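Local coordinates for amphoterin-induced protein 1 (Mus musculus, PDB 2XOT) that promotes growth and fasciculation of neurites and may mediate homophilic and heterophilic cell-cell interaction, at residues S149-E154 against L168-N173. Sequence-based numbering, arbitrary orientation.
Sequences SRFPVE and LDLSSN
In the hydrophobic core of the leucine-rich repeat solenoid, L170 of LRR 6 meets F151 and P152 on the convex-side loop of LRR 5; the two segments touch through apolar side chains, with no hydrogen bond between them. One methyl does the work: L170 CD1 sits 3.5 Å from F151 CE1 and 3.7 Å from P152 CD. The phenylalanine and leucine side chains cross at about a right angle, with the methyl coming obliquely onto the CD1-CE1 side of the ring, whereas P152 turns the CD and CG side of its ring to the same methyl. F151 holds its CG anti to the backbone N (chi1 -175°), which carries the ring inward although its CB does not point directly at L170. P152 is the centre of an inverse gamma turn, marked by a weak backbone bond from V153 N to F151 O. R150, exposed before the turn, and E154, after it, are joined by a salt bridge, R150 NH2 to E154 OE1 2.5 Å, the oxygen lying nearly in the guanidinium plane.

On the other segment, D169 OD1 receives S171 OG (2.6 Å) on its syn lone pair and S171 N (3.1 Å) from above the carboxylate plane, the latter closing an Asx turn; two donors thus fix the carboxylate just where the strand ends. N173, the consensus asparagine, bonds L143 O through ND2 and I148 N through OD1, tying it to the preceding repeat's backbone, as is usual in leucine-rich repeats. Strand 167-169 lies parallel between strands 140-142 and 194-195; L194 touches both F151 and L168, L183 of helix 180-184 packs on F151, and on the concave face, opposite L168 and L170, D169 OD2 bonds S20 OG of the second subunit, in keeping with homodimerization through the repeats.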
ATOM      1  N   SER B 149     -16.007  25.410   7.303  1.00 26.54           N
ATOM      2  CA  SER B 149     -15.727  26.652   8.049  1.00 26.95           C
ATOM      3  C   SER B 149     -15.331  26.419   9.517  1.00 27.15           C
ATOM      4  O   SER B 149     -14.639  27.279  10.109  1.00 28.15           O
ATOM      5  CB  SER B 149     -16.926  27.627   7.956  1.00 27.39           C
ATOM      6  OG  SER B 149     -18.009  27.178   8.762  1.00 29.64           O
ATOM      7  N   ARG B 150     -15.728  25.276  10.100  1.00 26.75           N
ATOM      8  CA  ARG B 150     -15.263  24.875  11.435  1.00 27.02           C
ATOM      9  C   ARG B 150     -14.227  23.754  11.407  1.00 26.28           C
ATOM     10  O   ARG B 150     -14.480  22.645  10.904  1.00 24.88           O
ATOM     11  CB  ARG B 150     -16.411  24.426  12.347  1.00 26.85           C
ATOM     12  CG  ARG B 150     -15.947  24.336  13.801  1.00 28.15           C
ATOM     13  CD  ARG B 150     -16.952  23.712  14.760  1.00 27.95           C
ATOM     14  NE  ARG B 150     -16.815  22.273  14.759  1.00 30.63           N
ATOM     15  CZ  ARG B 150     -16.148  21.561  15.662  1.00 29.09           C
ATOM     16  NH1 ARG B 150     -15.521  22.110  16.689  1.00 30.51           N
ATOM     17  NH2 ARG B 150     -16.128  20.267  15.523  1.00 32.14           N
ATOM     18  N   PHE B 151     -13.064  24.026  12.008  1.00 26.57           N
ATOM     19  CA  PHE B 151     -12.029  23.011  12.139  1.00 26.05           C
ATOM     20  C   PHE B 151     -12.550  21.862  13.000  1.00 26.19           C
ATOM     21  O   PHE B 151     -12.940  22.079  14.140  1.00 26.86           O
ATOM     22  CB  PHE B 151     -10.756  23.577  12.769  1.00 25.82           C
ATOM     23  CG  PHE B 151      -9.634  22.590  12.820  1.00 26.47           C
ATOM     24  CD1 PHE B 151      -8.796  22.416  11.734  1.00 27.52           C
ATOM     25  CD2 PHE B 151      -9.408  21.827  13.961  1.00 28.34           C
ATOM     26  CE1 PHE B 151      -7.766  21.507  11.774  1.00 26.49           C
ATOM     27  CE2 PHE B 151      -8.371  20.905  13.997  1.00 26.79           C
ATOM     28  CZ  PHE B 151      -7.562  20.742  12.902  1.00 25.76           C
ATOM     29  N   PRO B 152     -12.561  20.636  12.456  1.00 26.65           N
ATOM     30  CA  PRO B 152     -12.989  19.439  13.211  1.00 26.44           C
ATOM     31  C   PRO B 152     -11.967  18.932  14.233  1.00 26.74           C
ATOM     32  O   PRO B 152     -11.386  17.864  14.060  1.00 27.04           O
ATOM     33  CB  PRO B 152     -13.227  18.409  12.111  1.00 26.84           C
ATOM     34  CG  PRO B 152     -12.373  18.842  10.981  1.00 27.46           C
ATOM     35  CD  PRO B 152     -12.221  20.325  11.058  1.00 26.22           C
ATOM     36  N   VAL B 153     -11.781  19.680  15.315  1.00 26.88           N
ATOM     37  CA  VAL B 153     -10.720  19.390  16.268  1.00 27.39           C
ATOM     38  C   VAL B 153     -10.894  18.025  16.939  1.00 27.99           C
ATOM     39  O   VAL B 153      -9.925  17.418  17.374  1.00 28.72           O
ATOM     40  CB  VAL B 153     -10.599  20.510  17.329  1.00 27.64           C
ATOM     41  CG1 VAL B 153     -11.776  20.450  18.321  1.00 26.99           C
ATOM     42  CG2 VAL B 153      -9.232  20.430  18.043  1.00 26.61           C
ATOM     43  N   GLU B 154     -12.124  17.517  16.969  1.00 28.00           N
ATOM     44  CA  GLU B 154     -12.409  16.234  17.609  1.00 27.83           C
ATOM     45  C   GLU B 154     -11.788  15.048  16.877  1.00 27.59           C
ATOM     46  O   GLU B 154     -11.642  13.976  17.464  1.00 27.67           O
ATOM     47  CB  GLU B 154     -13.923  16.000  17.741  1.00 28.15           C
ATOM     48  CG  GLU B 154     -14.661  17.022  18.610  1.00 28.30           C
ATOM     49  CD  GLU B 154     -14.852  18.372  17.924  1.00 29.07           C
ATOM     50  OE1 GLU B 154     -14.819  18.436  16.672  1.00 31.34           O
ATOM     51  OE2 GLU B 154     -15.003  19.376  18.630  1.00 30.15           O
ATOM     52  N   LEU B 168      -4.416  14.776   7.704  1.00 20.30           N
ATOM     53  CA  LEU B 168      -5.720  15.400   7.640  1.00 19.87           C
ATOM     54  C   LEU B 168      -5.578  16.665   6.782  1.00 19.15           C
ATOM     55  O   LEU B 168      -5.013  17.676   7.215  1.00 19.05           O
ATOM     56  CB  LEU B 168      -6.198  15.746   9.045  1.00 19.76           C
ATOM     57  CG  LEU B 168      -7.518  16.506   9.150  1.00 21.27           C
ATOM     58  CD1 LEU B 168      -8.647  15.709   8.489  1.00 21.54           C
ATOM     59  CD2 LEU B 168      -7.857  16.822  10.585  1.00 20.41           C
ATOM     60  N   ASP B 169      -6.082  16.595   5.556  1.00 18.75           N
ATOM     61  CA  ASP B 169      -5.943  17.689   4.591  1.00 17.79           C
ATOM     62  C   ASP B 169      -7.218  18.518   4.587  1.00 18.63           C
ATOM     63  O   ASP B 169      -8.264  18.073   4.114  1.00 18.32           O
ATOM     64  CB  ASP B 169      -5.653  17.119   3.208  1.00 17.17           C
ATOM     65  CG  ASP B 169      -5.373  18.182   2.181  1.00 15.83           C
ATOM     66  OD1 ASP B 169      -5.290  19.382   2.533  1.00 16.60           O
ATOM     67  OD2 ASP B 169      -5.254  17.804   1.007  1.00 15.34           O
ATOM     68  N   LEU B 170      -7.124  19.710   5.163  1.00 18.75           N
ATOM     69  CA  LEU B 170      -8.227  20.655   5.212  1.00 19.73           C
ATOM     70  C   LEU B 170      -7.893  21.903   4.386  1.00 20.02           C
ATOM     71  O   LEU B 170      -8.461  22.974   4.595  1.00 21.64           O
ATOM     72  CB  LEU B 170      -8.552  21.006   6.672  1.00 19.94           C
ATOM     73  CG  LEU B 170      -9.325  19.897   7.433  1.00 19.43           C
ATOM     74  CD1 LEU B 170      -9.210  20.016   8.967  1.00 22.15           C
ATOM     75  CD2 LEU B 170     -10.785  19.941   7.044  1.00 19.19           C
ATOM     76  N   SER B 171      -6.999  21.751   3.420  1.00 19.85           N
ATOM     77  CA  SER B 171      -6.603  22.886   2.586  1.00 19.87           C
ATOM     78  C   SER B 171      -7.750  23.277   1.661  1.00 20.97           C
ATOM     79  O   SER B 171      -8.617  22.474   1.360  1.00 20.15           O
ATOM     80  CB  SER B 171      -5.327  22.562   1.782  1.00 20.06           C
ATOM     81  OG  SER B 171      -5.493  21.455   0.912  1.00 18.35           O
ATOM     82  N   SER B 172      -7.734  24.517   1.203  1.00 22.50           N
ATOM     83  CA  SER B 172      -8.717  25.009   0.244  1.00 23.39           C
ATOM     84  C   SER B 172     -10.129  24.784   0.763  1.00 23.90           C
ATOM     85  O   SER B 172     -10.961  24.183   0.082  1.00 24.84           O
ATOM     86  CB  SER B 172      -8.505  24.373  -1.129  1.00 23.70           C
ATOM     87  OG  SER B 172      -7.229  24.714  -1.638  1.00 25.07           O
ATOM     88  N   ASN B 173     -10.373  25.242   1.991  1.00 23.49           N
ATOM     89  CA  ASN B 173     -11.719  25.262   2.582  1.00 23.64           C
ATOM     90  C   ASN B 173     -12.085  26.688   2.990  1.00 23.39           C
ATOM     91  O   ASN B 173     -11.623  27.642   2.352  1.00 23.43           O
ATOM     92  CB  ASN B 173     -11.784  24.264   3.739  1.00 23.51           C
ATOM     93  CG  ASN B 173     -12.180  22.877   3.276  1.00 25.26           C
ATOM     94  OD1 ASN B 173     -13.359  22.615   2.965  1.00 23.87           O
ATOM     95  ND2 ASN B 173     -11.213  21.972   3.238  1.00 23.76           N
TER